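Long-range contacts in ESX secretion system protein EccC (Thermomonospora curvata, PDB 4NH0), which forms part of the ESX (type VII) secretion system that exports proteins including EsxA and EsxB, and has weak ATPase activity, probably from its first FtsK domain alone: residues 276-281 with 327-332; 723-727 with 928-932; 732-736 with 763-768. One frame throughout, in Å; residues are numbered along the deposited sequence.

Contact 1. Residues 276-281 with 327-332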
loop_
_atom_site.group_PDB
_atom_site.type_symbol
_atom_site.label_atom_id
_atom_site.label_comp_id
_atom_site.label_asym_id
_atom_site.label_seq_id
_atom_site.Cartn_x
_atom_site.Cartn_y
_atom_site.Cartn_z
ATOM N N ASN A 276 19.771 2.493 54.522
ATOM C CA ASN A 276 19.966 3.696 53.719
ATOM C C ASN A 276 19.686 3.490 52.234
ATOM O O ASN A 276 19.744 4.439 51.452
ATOM C CB ASN A 276 21.390 4.225 53.901
ATOM C CG ASN A 276 21.552 5.026 55.175
ATOM O OD1 ASN A 276 21.508 6.256 55.157
ATOM N ND2 ASN A 276 21.739 4.333 56.291
ATOM N N ARG A 277 19.391 2.255 51.845
ATOM C CA ARG A 277 19.010 1.981 50.467
ATOM C C ARG A 277 17.633 2.564 50.184
ATOM O O ARG A 277 16.695 2.351 50.948
ATOM C CB ARG A 277 19.016 0.479 50.180
ATOM C CG ARG A 277 20.394 -0.152 50.196
ATOM C CD ARG A 277 20.373 -1.542 49.586
ATOM N NE ARG A 277 21.674 -2.195 49.681
ATOM C CZ ARG A 277 21.961 -3.160 50.546
ATOM N NH1 ARG A 277 21.032 -3.592 51.388
ATOM N NH2 ARG A 277 23.172 -3.700 50.567
ATOM N N LEU A 278 17.530 3.310 49.087
ATOM C CA LEU A 278 16.283 3.947 48.675
ATOM C C LEU A 278 15.703 4.817 49.786
ATOM O O LEU A 278 14.488 4.941 49.921
ATOM C CB LEU A 278 15.263 2.894 48.234
ATOM C CG LEU A 278 15.197 2.574 46.738
ATOM C CD1 LEU A 278 16.581 2.367 46.147
ATOM C CD2 LEU A 278 14.332 1.349 46.502
ATOM N N ARG A 279 16.588 5.411 50.579
ATOM C CA ARG A 279 16.188 6.297 51.664
ATOM C C ARG A 279 16.921 7.625 51.555
ATOM O O ARG A 279 18.132 7.695 51.754
ATOM C CB ARG A 279 16.465 5.649 53.021
ATOM C CG ARG A 279 16.302 6.593 54.200
ATOM C CD ARG A 279 16.659 5.910 55.508
ATOM N NE ARG A 279 15.546 5.135 56.045
ATOM C CZ ARG A 279 14.779 5.534 57.054
ATOM N NH1 ARG A 279 15.006 6.700 57.641
ATOM N NH2 ARG A 279 13.787 4.766 57.480
ATOM N N VAL A 280 16.177 8.677 51.234
ATOM C CA VAL A 280 16.756 10.001 51.058
ATOM C C VAL A 280 15.975 11.049 51.841
ATOM O O VAL A 280 14.772 10.900 52.054
ATOM C CB VAL A 280 16.794 10.401 49.570
ATOM C CG1 VAL A 280 17.785 9.535 48.812
ATOM C CG2 VAL A 280 15.408 10.295 48.958
ATOM N N PRO A 281 16.661 12.112 52.288
ATOM C CA PRO A 281 15.982 13.212 52.977
ATOM C C PRO A 281 15.205 14.091 52.004
ATOM O O PRO A 281 15.665 14.323 50.887
ATOM C CB PRO A 281 17.135 13.986 53.614
ATOM C CG PRO A 281 18.287 13.725 52.718
ATOM C CD PRO A 281 18.120 12.309 52.246
ATOM N N ALA A 327 17.442 13.634 44.497
ATOM C CA ALA A 327 18.113 13.109 45.681
ATOM C C ALA A 327 18.449 11.636 45.501
ATOM O O ALA A 327 19.565 11.206 45.787
ATOM C CB ALA A 327 17.253 13.309 46.914
ATOM N N LEU A 328 17.474 10.867 45.027
ATOM C CA LEU A 328 17.675 9.448 44.759
ATOM C C LEU A 328 18.753 9.241 43.702
ATOM O O LEU A 328 19.526 8.286 43.770
ATOM C CB LEU A 328 16.367 8.796 44.311
ATOM C CG LEU A 328 15.334 8.516 45.400
ATOM C CD1 LEU A 328 14.022 8.065 44.787
ATOM C CD2 LEU A 328 15.855 7.472 46.368
ATOM N N ALA A 329 18.800 10.143 42.730
ATOM C CA ALA A 329 19.784 10.066 41.658
ATOM C C ALA A 329 21.192 10.331 42.179
ATOM O O ALA A 329 22.165 9.794 41.656
ATOM C CB ALA A 329 19.437 11.049 40.555
ATOM N N MET A 330 21.293 11.158 43.213
ATOM C CA MET A 330 22.587 11.523 43.777
ATOM C C MET A 330 23.064 10.529 44.827
ATOM O O MET A 330 24.170 10.651 45.348
ATOM C CB MET A 330 22.521 12.920 44.395
ATOM C CG MET A 330 22.487 14.048 43.389
ATOM S SD MET A 330 22.468 15.655 44.199
ATOM C CE MET A 330 20.848 15.621 44.949
ATOM N N THR A 331 22.227 9.546 45.137
ATOM C CA THR A 331 22.547 8.585 46.184
ATOM C C THR A 331 22.633 7.166 45.640
ATOM O O THR A 331 23.122 6.261 46.315
ATOM C CB THR A 331 21.506 8.630 47.312
ATOM O OG1 THR A 331 20.196 8.457 46.758
ATOM C CG2 THR A 331 21.566 9.963 48.035
ATOM N N HIS A 332 22.154 6.976 44.416
ATOM C CA HIS A 332 22.165 5.661 43.790
ATOM C C HIS A 332 22.667 5.730 42.355
ATOM O O HIS A 332 22.496 6.739 41.673
ATOM C CB HIS A 332 20.767 5.041 43.819
ATOM C CG HIS A 332 20.189 4.918 45.193
ATOM N ND1 HIS A 332 19.758 6.006 45.920
ATOM C CD2 HIS A 332 19.973 3.834 45.974
ATOM C CE1 HIS A 332 19.299 5.597 47.090
ATOM N NE2 HIS A 332 19.421 4.284 47.147
#
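V280 sets its isopropyl group against A327, L328 and T331, joining strand 279-284, one in from the edge of the sheet in the first P-loop NTPase unit, to the end of helix 317-329, the helix that follows the Walker A loop. From CB outward its atoms divide the work. CB faces A327 CB at 4.0 Å, a close approach of strand to helix that the small alanine permits. CG1, anti to the carbonyl carbon (chi1 -68°), reaches L328 CD2 at 3.7 Å and also lies beside the T331 side chain. CG2 packs on the same leucine branch, 3.9 Å from L328 CD2, so both valine methyls meet one methyl of L328, and the two side chains cross at about a right angle. A branched, compact valine suits this buried place; the leucine reaches onward to F339 and F420 of the central sheet.

The second half of the contact is polar. N276 to R279 form a type II beta turn, with L278 at its third position in the left-handed helical region. This turn presents L278 N to the ring of H332, and the amide donates to H332 NE2 over 2.9 Å, at an N-H...N angle of 155° and tilted 22° from the ring plane. L278 CD1 also touches the ring, 3.6 Å from H332 NE2. Histidine fits because it can accept on one nitrogen and donate on the other: a neutral ring protonated at ND1 is consistent with both bonds. R279 turns elsewhere, to a salt bridge with E292. Besides the L278 bond, two contacts limit ring rotation: H332 ND1 donates to L328 O, on a lone pair in the carbonyl plane, at 3.1 Å, and lies 2.6 Å from T331 OG1.

Contact 2. Residues 723-727 with 928-932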
loop_
_atom_site.group_PDB
_atom_site.type_symbol
_atom_site.label_atom_id
_atom_site.label_comp_id
_atom_site.label_asym_id
_atom_site.label_seq_id
_atom_site.Cartn_x
_atom_site.Cartn_y
_atom_site.Cartn_z
ATOM N N ARG A 723 -5.963 -1.195 -21.682
ATOM C CA ARG A 723 -6.440 -2.492 -22.142
ATOM C C ARG A 723 -5.273 -3.411 -22.477
ATOM O O ARG A 723 -5.302 -4.601 -22.177
ATOM C CB ARG A 723 -7.340 -2.338 -23.369
ATOM C CG ARG A 723 -8.465 -1.334 -23.211
ATOM C CD ARG A 723 -9.369 -1.354 -24.431
ATOM N NE ARG A 723 -10.000 -0.062 -24.672
ATOM C CZ ARG A 723 -9.504 0.865 -25.484
ATOM N NH1 ARG A 723 -8.368 0.641 -26.129
ATOM N NH2 ARG A 723 -10.140 2.015 -25.650
ATOM N N ARG A 724 -4.246 -2.845 -23.102
ATOM C CA ARG A 724 -3.083 -3.614 -23.526
ATOM C C ARG A 724 -2.226 -4.065 -22.350
ATOM O O ARG A 724 -1.659 -5.156 -22.375
ATOM C CB ARG A 724 -2.237 -2.799 -24.505
ATOM C CG ARG A 724 -2.804 -2.745 -25.910
ATOM C CD ARG A 724 -2.961 -4.144 -26.475
ATOM N NE ARG A 724 -1.710 -4.893 -26.416
ATOM C CZ ARG A 724 -1.622 -6.212 -26.551
ATOM N NH1 ARG A 724 -2.714 -6.934 -26.751
ATOM N NH2 ARG A 724 -0.442 -6.809 -26.483
ATOM N N THR A 725 -2.131 -3.224 -21.326
ATOM C CA THR A 725 -1.374 -3.560 -20.125
ATOM C C THR A 725 -1.940 -4.816 -19.473
ATOM O O THR A 725 -1.198 -5.660 -18.977
ATOM C CB THR A 725 -1.385 -2.405 -19.108
ATOM O OG1 THR A 725 -0.825 -1.231 -19.707
ATOM C CG2 THR A 725 -0.577 -2.767 -17.876
ATOM N N VAL A 726 -3.262 -4.940 -19.491
ATOM C CA VAL A 726 -3.929 -6.110 -18.941
ATOM C C VAL A 726 -3.854 -7.274 -19.923
ATOM O O VAL A 726 -3.695 -8.427 -19.524
ATOM C CB VAL A 726 -5.402 -5.806 -18.602
ATOM C CG1 VAL A 726 -6.079 -7.025 -18.001
ATOM C CG2 VAL A 726 -5.489 -4.629 -17.649
ATOM N N ALA A 727 -3.955 -6.963 -21.211
ATOM C CA ALA A 727 -3.911 -7.982 -22.254
ATOM C C ALA A 727 -2.537 -8.636 -22.341
ATOM O O ALA A 727 -2.427 -9.828 -22.622
ATOM C CB ALA A 727 -4.291 -7.381 -23.595
ATOM N N GLU A 928 -6.749 -6.130 -30.925
ATOM C CA GLU A 928 -6.150 -5.564 -29.725
ATOM C C GLU A 928 -5.972 -6.635 -28.659
ATOM O O GLU A 928 -5.108 -6.525 -27.791
ATOM C CB GLU A 928 -7.010 -4.422 -29.181
ATOM C CG GLU A 928 -6.381 -3.671 -28.019
ATOM C CD GLU A 928 -7.343 -2.712 -27.353
ATOM O OE1 GLU A 928 -8.509 -3.097 -27.132
ATOM O OE2 GLU A 928 -6.932 -1.574 -27.048
ATOM N N ASP A 929 -6.793 -7.676 -28.737
ATOM C CA ASP A 929 -6.846 -8.697 -27.698
ATOM C C ASP A 929 -5.522 -9.433 -27.519
ATOM O O ASP A 929 -4.991 -9.504 -26.412
ATOM C CB ASP A 929 -7.957 -9.701 -28.006
ATOM C CG ASP A 929 -8.307 -10.564 -26.812
ATOM O OD1 ASP A 929 -9.150 -10.137 -25.997
ATOM O OD2 ASP A 929 -7.740 -11.670 -26.687
ATOM N N SER A 930 -4.991 -9.980 -28.608
ATOM C CA SER A 930 -3.766 -10.768 -28.538
ATOM C C SER A 930 -2.783 -10.417 -29.649
ATOM O O SER A 930 -1.780 -11.103 -29.830
ATOM C CB SER A 930 -4.097 -12.260 -28.596
ATOM O OG SER A 930 -4.874 -12.565 -29.739
ATOM N N LEU A 931 -3.081 -9.349 -30.383
ATOM C CA LEU A 931 -2.252 -8.893 -31.497
ATOM C C LEU A 931 -2.045 -9.985 -32.542
ATOM O O LEU A 931 -1.005 -10.043 -33.194
ATOM C CB LEU A 931 -0.899 -8.388 -30.993
ATOM C CG LEU A 931 -0.930 -7.135 -30.118
ATOM C CD1 LEU A 931 0.473 -6.731 -29.714
ATOM C CD2 LEU A 931 -1.619 -5.999 -30.845
ATOM N N SER A 932 -3.046 -10.844 -32.696
ATOM C CA SER A 932 -2.996 -11.920 -33.676
ATOM C C SER A 932 -3.824 -11.553 -34.903
ATOM O O SER A 932 -4.786 -10.796 -34.796
ATOM C CB SER A 932 -3.493 -13.228 -33.055
ATOM O OG SER A 932 -4.716 -13.037 -32.370
#
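E928 receives two successive arginines, R723 at its carboxylate and R724 at its backbone carbonyl, in a junction between the second and third FtsK modules. The tight part belongs to R724, which is buried. Its chain bends at chi2 and chi3 (-58° and -54°), turning the guanidinium so that its edge meets the loop carbonyl, and NH1 donates to E928 O across 2.6 Å, approaching with a tilt from the carbonyl plane. L931 covers one face of this group: its CG stands 3.5 Å above the plane, offset toward the rim, and L931 CD1 comes to 3.4 Å from R724 NH2. Arginine serves well here, since its flat head bonds at the edge while a leucine packs on the face; NE meanwhile donates to R901 O.

Toward solvent the contact loosens. R723, extended and partly exposed, forms a salt bridge from NH1 to the syn lone pair of E928 OE2 at 2.8 Å, with the planes of the two groups 46° apart. A727 adds little beyond CB lying 3.6 Å from D929 O, and the side chains of D929 and S930 are exposed.

Behind the arginines, helix 719-742 rests T725 on strand 689-694 and V726 on helix 784-795, while 928-932 joins strands 922-927 and 933-936, with E928 pairing by backbone to L1139 of strand 1136-1144.

Contact 3. Residues 732-736 with 763-768; sequences LLEQR and DGFGDV
R736 and D763 bring the backbones closest, with CA atoms 7.7 Å apart, where helix 719-742 passes the loop that leads into strand 767-772, by sequence and position probably the Walker B strand of the FtsK 2 P-loop fold. Two side chains of the helix, one turn apart, carry most of the contact.

L732 supplies the apolar part. With its CG anti to the backbone N (chi1 174°), it extends toward the loop and divides its methyls. CD2 sits over the face of F765 in a CH-pi contact, 4.0 Å from the ring centroid and 24° off the normal, and also meets V768 CG2 at 3.6 Å. CD1 lies 3.6 Å from F765 CD2 and touches the CB of D763. A leucine can fill this fork between a flat ring and a beta-branched valine, and F765 itself packs on Q690 and Y692 of the adjoining strand.

R736 is extended from CG to NE so that its guanidinium meets the loop end-on. L732 CD2 covers one face of the R736 guanidinium, 4.3 Å above its centre, and the bonds form at the edge. Both terminal nitrogens grip one acceptor: NH1 donates to G766 O at 3.0 Å and NH2 to G766 O at 2.7 Å, with the oxygen in the guanidinium plane. Glycine readily takes the unusual pairing of strongly negative phi and psi found at G766. D763 OD2 stands beside R736 NE as a salt-bridge partner, but the two are modelled too close for its geometry to be trusted. R736 NH1 also donates to Y799 O, next to strand 801-807.

A buried guanidinium is thus met at its edge by the carbonyls of G766 and Y799, whose partial negative charge would be expected to stabilise the arginine cation; what D763 adds is uncertain.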
loop_
_atom_site.group_PDB
_atom_site.type_symbol
_atom_site.label_atom_id
_atom_site.label_comp_id
_atom_site.label_asym_id
_atom_site.label_seq_id
_atom_site.Cartn_x
_atom_site.Cartn_y
_atom_site.Cartn_z
ATOM N N LEU A 732 0.752 -13.559 -21.135
ATOM C CA LEU A 732 1.888 -14.173 -20.459
ATOM C C LEU A 732 1.430 -15.301 -19.546
ATOM O O LEU A 732 2.092 -16.332 -19.435
ATOM C CB LEU A 732 2.665 -13.132 -19.655
ATOM C CG LEU A 732 3.797 -13.689 -18.791
ATOM C CD1 LEU A 732 4.865 -14.323 -19.660
ATOM C CD2 LEU A 732 4.390 -12.604 -17.921
ATOM N N LEU A 733 0.293 -15.095 -18.891
ATOM C CA LEU A 733 -0.270 -16.103 -18.006
ATOM C C LEU A 733 -0.628 -17.362 -18.783
ATOM O O LEU A 733 -0.289 -18.469 -18.374
ATOM C CB LEU A 733 -1.503 -15.558 -17.285
ATOM C CG LEU A 733 -2.158 -16.495 -16.274
ATOM C CD1 LEU A 733 -1.139 -16.973 -15.258
ATOM C CD2 LEU A 733 -3.323 -15.810 -15.584
ATOM N N GLU A 734 -1.308 -17.183 -19.910
ATOM C CA GLU A 734 -1.696 -18.302 -20.759
ATOM C C GLU A 734 -0.471 -19.012 -21.325
ATOM O O GLU A 734 -0.471 -20.231 -21.490
ATOM C CB GLU A 734 -2.599 -17.825 -21.896
ATOM C CG GLU A 734 -3.899 -17.195 -21.430
ATOM C CD GLU A 734 -4.677 -16.560 -22.565
ATOM O OE1 GLU A 734 -4.402 -16.893 -23.736
ATOM O OE2 GLU A 734 -5.561 -15.724 -22.284
ATOM N N GLN A 735 0.568 -18.240 -21.622
ATOM C CA GLN A 735 1.812 -18.795 -22.138
ATOM C C GLN A 735 2.499 -19.650 -21.082
ATOM O O GLN A 735 2.927 -20.766 -21.360
ATOM C CB GLN A 735 2.749 -17.679 -22.602
ATOM C CG GLN A 735 4.125 -18.164 -23.025
ATOM C CD GLN A 735 5.025 -17.036 -23.486
ATOM O OE1 GLN A 735 4.559 -15.941 -23.800
ATOM N NE2 GLN A 735 6.324 -17.298 -23.530
ATOM N N ARG A 736 2.591 -19.123 -19.866
ATOM C CA ARG A 736 3.209 -19.850 -18.768
ATOM C C ARG A 736 2.353 -21.026 -18.314
ATOM O O ARG A 736 2.864 -21.991 -17.755
ATOM C CB ARG A 736 3.475 -18.916 -17.589
ATOM C CG ARG A 736 4.602 -17.935 -17.829
ATOM C CD ARG A 736 4.911 -17.129 -16.582
ATOM N NE ARG A 736 6.152 -16.374 -16.722
ATOM C CZ ARG A 736 6.661 -15.594 -15.776
ATOM N NH1 ARG A 736 6.035 -15.461 -14.616
ATOM N NH2 ARG A 736 7.796 -14.946 -15.987
ATOM N N ASP A 763 10.535 -16.987 -20.390
ATOM C CA ASP A 763 9.554 -16.168 -21.087
ATOM C C ASP A 763 10.121 -14.794 -21.410
ATOM O O ASP A 763 9.585 -14.071 -22.247
ATOM C CB ASP A 763 8.288 -16.014 -20.244
ATOM C CG ASP A 763 7.918 -17.284 -19.509
ATOM O OD1 ASP A 763 8.144 -18.383 -20.058
ATOM O OD2 ASP A 763 7.405 -17.182 -18.377
ATOM N N GLY A 764 11.210 -14.442 -20.739
ATOM C CA GLY A 764 11.757 -13.103 -20.828
ATOM C C GLY A 764 11.280 -12.292 -19.643
ATOM O O GLY A 764 11.719 -11.165 -19.422
ATOM N N PHE A 765 10.370 -12.883 -18.875
ATOM C CA PHE A 765 9.812 -12.240 -17.694
ATOM C C PHE A 765 10.258 -12.945 -16.422
ATOM O O PHE A 765 10.721 -14.084 -16.461
ATOM C CB PHE A 765 8.283 -12.226 -17.754
ATOM C CG PHE A 765 7.719 -11.336 -18.821
ATOM C CD1 PHE A 765 7.496 -9.995 -18.573
ATOM C CD2 PHE A 765 7.393 -11.846 -20.064
ATOM C CE1 PHE A 765 6.973 -9.177 -19.549
ATOM C CE2 PHE A 765 6.866 -11.031 -21.043
ATOM C CZ PHE A 765 6.658 -9.695 -20.785
ATOM N N GLY A 766 10.111 -12.259 -15.295
ATOM C CA GLY A 766 10.335 -12.861 -13.994
ATOM C C GLY A 766 9.025 -12.897 -13.234
ATOM O O GLY A 766 8.052 -13.492 -13.695
ATOM N N ASP A 767 8.995 -12.259 -12.069
ATOM C CA ASP A 767 7.749 -12.074 -11.335
ATOM C C ASP A 767 7.097 -10.768 -11.758
ATOM O O ASP A 767 7.637 -9.691 -11.515
ATOM C CB ASP A 767 7.992 -12.083 -9.827
ATOM C CG ASP A 767 8.193 -13.477 -9.278
ATOM O OD1 ASP A 767 9.343 -13.959 -9.282
ATOM O OD2 ASP A 767 7.201 -14.092 -8.838
ATOM N N VAL A 768 5.938 -10.868 -12.396
ATOM C CA VAL A 768 5.258 -9.692 -12.924
ATOM C C VAL A 768 4.223 -9.161 -11.942
ATOM O O VAL A 768 3.437 -9.924 -11.382
ATOM C CB VAL A 768 4.581 -10.004 -14.266
ATOM C CG1 VAL A 768 3.995 -8.744 -14.869
ATOM C CG2 VAL A 768 5.582 -10.621 -15.215
#

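Overall arrangement
From the N terminus, contact 1 closes first: a loop of 45 residues within the first P-loop unit, joining strand 279-284 to the helix after its Walker A motif. Contact 2 opens at helix 719-742 and closes only after 200 intervening residues, so its loop spans the later part of the second FtsK module and the passage into the third. Contact 3 opens and closes wholly within that span, tying the same helix to the start of strand 767-772. Contacts 2 and 3, their centres 15 Å apart, therefore share one helix, linking it outward and inward respectively. Contact 1 lies on the opposite side of the chain's centre from them, about 79 Å from contact 2 between centres.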